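Local atomic coordinates of dextranase (Pseudarthrobacter oxydans, PDB entry 6NZS), a protein that probably cleaves dextran from within, hydrolysing its internal alpha-1,6-glucosidic linkages as a member of glycoside hydrolase family 49. Residues N307-M315 and V334-Y345; V491-N499 and V533-G544. All blocks are in the same frame, centred on the assembly; numbering follows the deposited sequence.

Interaction 1: residues N307-M315 and V334-Y345; sequences NCHSSCVKM and VAEPPYHSFVVY
Lys314 NZ, carried past the edge of the Tyr339 ring, is gripped by two backbone carbonyls of its own loop: it donates to His309 O at 2.9 Å, from well above that carbonyl plane, and to Cys312 O at 3.0 Å. The bend at chi2 (-69°) lays CD and CE along the ring edge, CE 3.8 Å from Tyr339 CD2, and the bend at chi4 (-58°) turns NZ toward the carbonyls. The ring itself is sandwiched. Over one face sits the Cys308-Cys312 disulfide, with Cys312 CB 3.8 Å from the ring centroid and 19° off the normal, and Cys308 SG beside it in a sulfur-aromatic contact. The opposite face takes His340 CD2, offset toward the rim. A water donates to Val313 O at 3.0 Å and to His340 O at 2.8 Å. Farther along, Met315 packs CG on Val334 CG1 at 3.7 Å and on Pro337 CB, while SD meets Pro338 CD. The loop before strand 316-320 thus lies against the turn between strands 325-335 and 342-346 of the beta-solenoid, joined mainly by packing on both faces of Tyr339 and by water; the two carbonyls probably help to keep the buried ammonium group charged.

Interaction 2: residues V491-N499 and V533-G544; sequences VYALSDTEN and VTIGNEIPDGNG
Asp496 reaches across to Thr534, and its atoms meet that residue one after another. CB lies near Thr534 O; CG, set beside its own backbone N and anti to the carbonyl carbon (chi1 -76°), comes 3.3 Å from Thr534 OG1. At the tip, OD1 accepts from Thr534 N at 2.9 Å in a nearly straight bond (167° at the hydrogen), the donor arriving from above the carboxylate plane. OD2 accepts a hydrogen bond from a water at 2.9 Å, and that water also bonds Thr534 OG1. With an alanine in place of Asp496, Thr534 N would probably lose its acceptor and the water bridge its far end, freeing this end of 533-544 to shift.

Next to this grip the backbones pair in parallel register through a single bridge between Thr497 and Ile535: Thr497 N donates to Thr534 O at 2.9 Å, and Gly536 N returns a bond of 2.9 Å to Thr497 O. After the excursion through residues 537-542 the loop comes back, and Asn499 N donates to Asn543 O at 2.9 Å, standing 78° out of that carbonyl plane. Gly536 fits this return, since a CB there would collide with Asn543 O. Glu498 slants across the Asn543 side chain, CG 3.5 Å from ND2, while a water links Glu498 OE2 to Thr534 OG1. At the other end Val533 CG2 packs on Ala493 CB at 3.8 Å.

Strand 495-507 pairs in parallel with 469-482 and with 545-552. The single bridge precedes the latter pairing along the chain and is consistent with the coil-to-coil stacking of the right-handed parallel beta-helix of family 49.

Overall arrangement
From the N terminus the chain first passes the Ig-like domain and enters the beta-helix. Interaction 1 arises when the loop leaving strand 283-285 meets the turn joining strands 325-335 and 342-346; it closes a span of 18 intervening residues, mostly strand. Interaction 2 follows much later, where strands 489-493 and 495-507 meet the loop between 521-524 and 545-552, closing 33 residues. The two are in series, neither nested nor crossing, with centres about 33 Å apart and nearest atoms about 14 Å apart. Both reach the same long run of parallel strands, interaction 1 through 325-335 and interaction 2 through 495-507, and each joins loop segments to that solenoid.

Interaction 1: residues N307-M315 and V334-Y345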
# COMPACT_ATOMS: atom_id res chain seq x y z
N ASN A 307 23.05 -1.39 -5.19
CA ASN A 307 21.71 -0.86 -4.97
C ASN A 307 21.67 0.58 -5.45
O ASN A 307 22.70 1.19 -5.76
CB ASN A 307 21.30 -0.95 -3.50
CG ASN A 307 22.06 0.04 -2.63
OD1 ASN A 307 21.75 1.23 -2.59
ND2 ASN A 307 23.07 -0.46 -1.91
N CYS A 308 20.46 1.13 -5.50
CA CYS A 308 20.23 2.55 -5.78
C CYS A 308 19.31 3.14 -4.73
O CYS A 308 18.43 3.96 -5.03
CB CYS A 308 19.68 2.75 -7.19
SG CYS A 308 18.11 1.90 -7.51
N HIS A 309 19.53 2.74 -3.47
CA HIS A 309 18.62 3.10 -2.38
C HIS A 309 18.35 4.59 -2.31
O HIS A 309 17.24 5.00 -1.97
CB HIS A 309 19.19 2.59 -1.05
CG HIS A 309 18.33 2.88 0.13
ND1 HIS A 309 17.21 2.13 0.45
CD2 HIS A 309 18.42 3.84 1.09
CE1 HIS A 309 16.65 2.62 1.54
NE2 HIS A 309 17.36 3.66 1.95
N SER A 310 19.34 5.42 -2.65
CA SER A 310 19.20 6.87 -2.53
C SER A 310 19.21 7.61 -3.86
O SER A 310 19.05 8.84 -3.86
CB SER A 310 20.29 7.44 -1.61
OG SER A 310 21.54 7.46 -2.27
N SER A 311 19.38 6.92 -4.99
CA SER A 311 19.45 7.57 -6.30
C SER A 311 18.38 7.14 -7.29
O SER A 311 18.21 7.80 -8.32
CB SER A 311 20.83 7.35 -6.94
OG SER A 311 21.18 5.98 -6.90
N CYS A 312 17.65 6.07 -7.02
CA CYS A 312 16.57 5.70 -7.92
C CYS A 312 15.37 6.61 -7.70
O CYS A 312 15.14 7.11 -6.59
CB CYS A 312 16.20 4.24 -7.74
SG CYS A 312 17.23 3.19 -8.78
N VAL A 313 14.61 6.84 -8.78
CA VAL A 313 13.47 7.75 -8.74
C VAL A 313 12.48 7.29 -7.68
O VAL A 313 12.04 6.13 -7.66
CB VAL A 313 12.81 7.83 -10.12
CG1 VAL A 313 11.51 8.64 -10.05
CG2 VAL A 313 13.76 8.42 -11.14
N LYS A 314 12.12 8.21 -6.79
CA LYS A 314 11.06 8.01 -5.81
C LYS A 314 9.85 8.80 -6.28
O LYS A 314 9.99 9.82 -6.95
CB LYS A 314 11.51 8.52 -4.44
CG LYS A 314 12.92 8.09 -4.04
CD LYS A 314 12.98 6.59 -3.77
CE LYS A 314 14.23 6.21 -2.97
NZ LYS A 314 15.49 6.62 -3.67
N MET A 315 8.65 8.31 -5.95
CA MET A 315 7.47 9.05 -6.40
C MET A 315 7.36 10.39 -5.68
O MET A 315 7.00 11.40 -6.30
CB MET A 315 6.21 8.20 -6.23
CG MET A 315 6.17 6.96 -7.14
SD MET A 315 6.26 7.31 -8.90
CE MET A 315 4.72 8.19 -9.15
N VAL A 334 -1.09 7.34 -5.92
CA VAL A 334 0.23 7.08 -6.49
C VAL A 334 0.16 5.74 -7.21
O VAL A 334 -0.08 4.70 -6.57
CB VAL A 334 1.31 7.08 -5.40
CG1 VAL A 334 2.66 6.64 -5.98
CG2 VAL A 334 1.41 8.47 -4.77
N ALA A 335 0.34 5.74 -8.53
CA ALA A 335 0.18 4.54 -9.34
C ALA A 335 1.50 4.13 -9.97
O ALA A 335 2.31 4.99 -10.35
CB ALA A 335 -0.84 4.79 -10.46
N GLU A 336 1.70 2.82 -10.10
CA GLU A 336 2.80 2.25 -10.86
C GLU A 336 4.18 2.83 -10.53
O GLU A 336 4.90 3.30 -11.42
CB GLU A 336 2.52 2.32 -12.35
CG GLU A 336 2.28 0.98 -12.98
CD GLU A 336 1.78 1.09 -14.41
OE1 GLU A 336 0.57 0.91 -14.64
OE2 GLU A 336 2.62 1.33 -15.29
N PRO A 337 4.60 2.78 -9.27
CA PRO A 337 5.93 3.29 -8.92
C PRO A 337 7.01 2.39 -9.50
O PRO A 337 6.84 1.16 -9.58
CB PRO A 337 5.92 3.24 -7.39
CG PRO A 337 4.94 2.17 -7.05
CD PRO A 337 3.88 2.26 -8.10
N PRO A 338 8.14 2.97 -9.92
CA PRO A 338 9.28 2.17 -10.37
C PRO A 338 10.22 1.75 -9.24
O PRO A 338 11.13 0.94 -9.48
CB PRO A 338 10.01 3.13 -11.32
CG PRO A 338 9.77 4.48 -10.69
CD PRO A 338 8.34 4.41 -10.16
N TYR A 339 10.01 2.28 -8.03
CA TYR A 339 10.87 2.05 -6.88
C TYR A 339 10.07 2.43 -5.63
O TYR A 339 8.84 2.39 -5.65
CB TYR A 339 12.19 2.82 -7.07
CG TYR A 339 13.35 2.33 -6.22
CD1 TYR A 339 13.87 1.05 -6.40
CD2 TYR A 339 13.91 3.13 -5.23
CE1 TYR A 339 14.93 0.60 -5.63
CE2 TYR A 339 14.98 2.68 -4.46
CZ TYR A 339 15.48 1.41 -4.67
OH TYR A 339 16.54 0.95 -3.91
N HIS A 340 10.77 2.82 -4.55
CA HIS A 340 10.07 3.17 -3.32
C HIS A 340 9.12 4.34 -3.55
O HIS A 340 9.41 5.26 -4.33
CB HIS A 340 11.04 3.59 -2.21
CG HIS A 340 12.04 2.55 -1.84
ND1 HIS A 340 13.08 2.81 -0.96
CD2 HIS A 340 12.17 1.25 -2.20
CE1 HIS A 340 13.81 1.71 -0.81
NE2 HIS A 340 13.28 0.76 -1.56
N SER A 341 7.99 4.33 -2.83
CA SER A 341 6.99 5.37 -2.99
C SER A 341 7.41 6.70 -2.37
O SER A 341 7.14 7.76 -2.93
CB SER A 341 5.65 4.92 -2.39
OG SER A 341 5.74 4.68 -0.98
N PHE A 342 8.07 6.67 -1.21
CA PHE A 342 8.12 7.87 -0.39
C PHE A 342 9.34 7.81 0.51
O PHE A 342 9.59 6.78 1.15
CB PHE A 342 6.84 7.94 0.46
CG PHE A 342 6.77 9.15 1.34
CD1 PHE A 342 7.34 9.14 2.60
CD2 PHE A 342 6.14 10.30 0.89
CE1 PHE A 342 7.30 10.26 3.40
CE2 PHE A 342 6.10 11.43 1.70
CZ PHE A 342 6.67 11.40 2.95
N VAL A 343 10.08 8.92 0.61
CA VAL A 343 11.21 9.00 1.52
C VAL A 343 11.45 10.45 1.92
O VAL A 343 11.14 11.39 1.18
CB VAL A 343 12.50 8.38 0.95
CG1 VAL A 343 13.16 9.31 -0.07
CG2 VAL A 343 13.49 8.02 2.06
N VAL A 344 11.98 10.62 3.13
CA VAL A 344 12.45 11.90 3.63
C VAL A 344 13.88 11.69 4.09
O VAL A 344 14.16 10.73 4.81
CB VAL A 344 11.59 12.39 4.81
CG1 VAL A 344 12.14 13.71 5.36
CG2 VAL A 344 10.13 12.54 4.39
N TYR A 345 14.78 12.57 3.67
CA TYR A 345 16.15 12.56 4.15
C TYR A 345 16.41 13.86 4.89
O TYR A 345 15.80 14.89 4.60
CB TYR A 345 17.14 12.44 3.00
CG TYR A 345 17.14 11.08 2.35
CD1 TYR A 345 17.42 9.93 3.08
CD2 TYR A 345 16.88 10.94 1.00
CE1 TYR A 345 17.42 8.68 2.48
CE2 TYR A 345 16.88 9.70 0.39
CZ TYR A 345 17.15 8.58 1.13
OH TYR A 345 17.16 7.35 0.52
O HOH W 1 16.68 0.20 -1.12
O HOH W 2 9.32 5.10 -7.15

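Interaction 2: residues V491-N499 and V533-G544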
# COMPACT_ATOMS: atom_id res chain seq x y z
N VAL A 491 9.96 -12.09 14.21
CA VAL A 491 10.75 -11.03 14.81
C VAL A 491 12.17 -11.55 14.97
O VAL A 491 12.44 -12.39 15.84
CB VAL A 491 10.17 -10.60 16.16
CG1 VAL A 491 11.08 -9.57 16.84
CG2 VAL A 491 8.76 -10.01 15.96
N TYR A 492 13.08 -11.06 14.14
CA TYR A 492 14.52 -11.23 14.35
C TYR A 492 14.98 -9.95 15.02
O TYR A 492 15.18 -8.92 14.36
CB TYR A 492 15.22 -11.54 13.03
CG TYR A 492 14.54 -12.70 12.35
CD1 TYR A 492 14.76 -14.01 12.77
CD2 TYR A 492 13.61 -12.49 11.34
CE1 TYR A 492 14.09 -15.07 12.18
CE2 TYR A 492 12.95 -13.53 10.75
CZ TYR A 492 13.20 -14.82 11.17
OH TYR A 492 12.51 -15.86 10.58
N ALA A 493 15.09 -9.98 16.35
CA ALA A 493 15.26 -8.76 17.12
C ALA A 493 16.68 -8.23 16.97
O ALA A 493 17.65 -8.88 17.37
CB ALA A 493 14.95 -9.01 18.60
N LEU A 494 16.79 -7.03 16.39
CA LEU A 494 18.07 -6.34 16.24
C LEU A 494 18.28 -5.30 17.32
O LEU A 494 19.33 -4.65 17.34
CB LEU A 494 18.16 -5.71 14.85
CG LEU A 494 18.05 -6.68 13.67
CD1 LEU A 494 17.97 -5.91 12.36
CD2 LEU A 494 19.22 -7.66 13.67
N SER A 495 17.31 -5.14 18.22
CA SER A 495 17.34 -4.19 19.32
C SER A 495 16.65 -4.84 20.50
O SER A 495 15.89 -5.80 20.33
CB SER A 495 16.57 -2.91 18.95
OG SER A 495 17.06 -2.31 17.76
N ASP A 496 16.93 -4.34 21.71
CA ASP A 496 16.07 -4.67 22.83
C ASP A 496 14.63 -4.38 22.43
O ASP A 496 14.35 -3.36 21.79
CB ASP A 496 16.43 -3.83 24.06
CG ASP A 496 17.70 -4.30 24.75
OD1 ASP A 496 18.34 -5.28 24.30
OD2 ASP A 496 18.08 -3.66 25.75
N THR A 497 13.72 -5.28 22.79
CA THR A 497 12.34 -5.23 22.30
C THR A 497 11.39 -5.40 23.48
O THR A 497 11.45 -6.42 24.17
CB THR A 497 12.12 -6.33 21.26
OG1 THR A 497 13.00 -6.12 20.15
CG2 THR A 497 10.68 -6.30 20.76
N GLU A 498 10.53 -4.41 23.71
CA GLU A 498 9.70 -4.39 24.90
C GLU A 498 8.28 -3.93 24.59
O GLU A 498 8.06 -3.01 23.80
CB GLU A 498 10.29 -3.47 25.98
CG GLU A 498 11.64 -3.93 26.48
CD GLU A 498 12.42 -2.83 27.15
OE1 GLU A 498 11.80 -1.83 27.58
OE2 GLU A 498 13.66 -2.96 27.24
N ASN A 499 7.32 -4.57 25.25
CA ASN A 499 5.91 -4.17 25.24
C ASN A 499 5.38 -3.95 23.83
O ASN A 499 4.92 -2.87 23.45
CB ASN A 499 5.65 -2.96 26.15
CG ASN A 499 4.19 -2.81 26.49
OD1 ASN A 499 3.48 -3.80 26.63
ND2 ASN A 499 3.73 -1.57 26.61
N VAL A 533 20.58 -9.01 22.49
CA VAL A 533 19.48 -8.13 22.85
C VAL A 533 18.52 -8.88 23.77
O VAL A 533 18.50 -10.11 23.83
CB VAL A 533 18.72 -7.57 21.64
CG1 VAL A 533 19.68 -6.87 20.69
CG2 VAL A 533 17.96 -8.68 20.91
N THR A 534 17.71 -8.12 24.50
CA THR A 534 16.73 -8.68 25.41
C THR A 534 15.33 -8.42 24.88
O THR A 534 15.06 -7.40 24.24
CB THR A 534 16.87 -8.07 26.81
OG1 THR A 534 16.56 -6.67 26.74
CG2 THR A 534 18.30 -8.23 27.31
N ILE A 535 14.44 -9.38 25.12
CA ILE A 535 13.01 -9.18 24.94
C ILE A 535 12.39 -9.10 26.33
O ILE A 535 12.70 -9.92 27.20
CB ILE A 535 12.37 -10.31 24.11
CG1 ILE A 535 13.07 -10.42 22.77
CG2 ILE A 535 10.88 -10.03 23.92
CD1 ILE A 535 12.69 -11.65 22.01
N GLY A 536 11.57 -8.08 26.53
CA GLY A 536 11.00 -7.86 27.85
C GLY A 536 10.24 -9.06 28.36
O GLY A 536 9.79 -9.93 27.61
N ASN A 537 10.11 -9.12 29.69
CA ASN A 537 9.34 -10.17 30.32
C ASN A 537 7.85 -9.93 30.11
O ASN A 537 7.34 -8.85 30.44
CB ASN A 537 9.64 -10.20 31.82
CG ASN A 537 8.77 -11.19 32.56
OD1 ASN A 537 7.65 -10.86 32.97
ND2 ASN A 537 9.26 -12.42 32.70
N GLU A 538 7.15 -10.93 29.57
CA GLU A 538 5.70 -10.87 29.42
C GLU A 538 4.97 -11.60 30.54
O GLU A 538 3.92 -11.13 30.98
CB GLU A 538 5.27 -11.46 28.07
CG GLU A 538 3.78 -11.36 27.79
CD GLU A 538 3.30 -9.93 27.57
OE1 GLU A 538 4.13 -9.06 27.24
OE2 GLU A 538 2.08 -9.69 27.72
N ILE A 539 5.50 -12.73 30.99
CA ILE A 539 4.90 -13.49 32.09
C ILE A 539 5.75 -13.23 33.33
O ILE A 539 6.84 -13.82 33.45
CB ILE A 539 4.87 -14.99 31.77
CG1 ILE A 539 4.40 -15.23 30.33
CG2 ILE A 539 4.00 -15.72 32.79
CD1 ILE A 539 2.94 -14.94 30.14
N PRO A 540 5.28 -12.42 34.29
CA PRO A 540 3.97 -11.77 34.33
C PRO A 540 3.96 -10.26 34.02
O PRO A 540 2.91 -9.65 34.18
CB PRO A 540 3.60 -11.93 35.80
CG PRO A 540 4.92 -11.74 36.50
CD PRO A 540 5.98 -12.31 35.58
N ASP A 541 5.08 -9.68 33.59
CA ASP A 541 5.22 -8.22 33.58
C ASP A 541 4.48 -7.53 32.44
O ASP A 541 4.29 -6.31 32.50
CB ASP A 541 6.68 -7.79 33.52
CG ASP A 541 7.48 -8.24 34.73
OD1 ASP A 541 6.88 -8.81 35.66
OD2 ASP A 541 8.71 -8.05 34.71
N GLY A 542 4.08 -8.26 31.40
CA GLY A 542 3.41 -7.62 30.28
C GLY A 542 4.31 -6.77 29.42
O GLY A 542 3.81 -5.92 28.67
N ASN A 543 5.63 -6.97 29.50
CA ASN A 543 6.62 -6.15 28.81
C ASN A 543 7.28 -6.89 27.65
O ASN A 543 8.33 -6.45 27.16
CB ASN A 543 7.68 -5.64 29.79
CG ASN A 543 8.44 -4.45 29.25
OD1 ASN A 543 7.86 -3.53 28.67
ND2 ASN A 543 9.77 -4.45 29.44
N GLY A 544 6.71 -8.01 27.20
CA GLY A 544 7.26 -8.72 26.06
C GLY A 544 6.37 -8.59 24.85
O GLY A 544 5.87 -7.50 24.55
O HOH W 3 17.89 -4.78 28.42
O HOH W 4 14.11 -5.87 27.19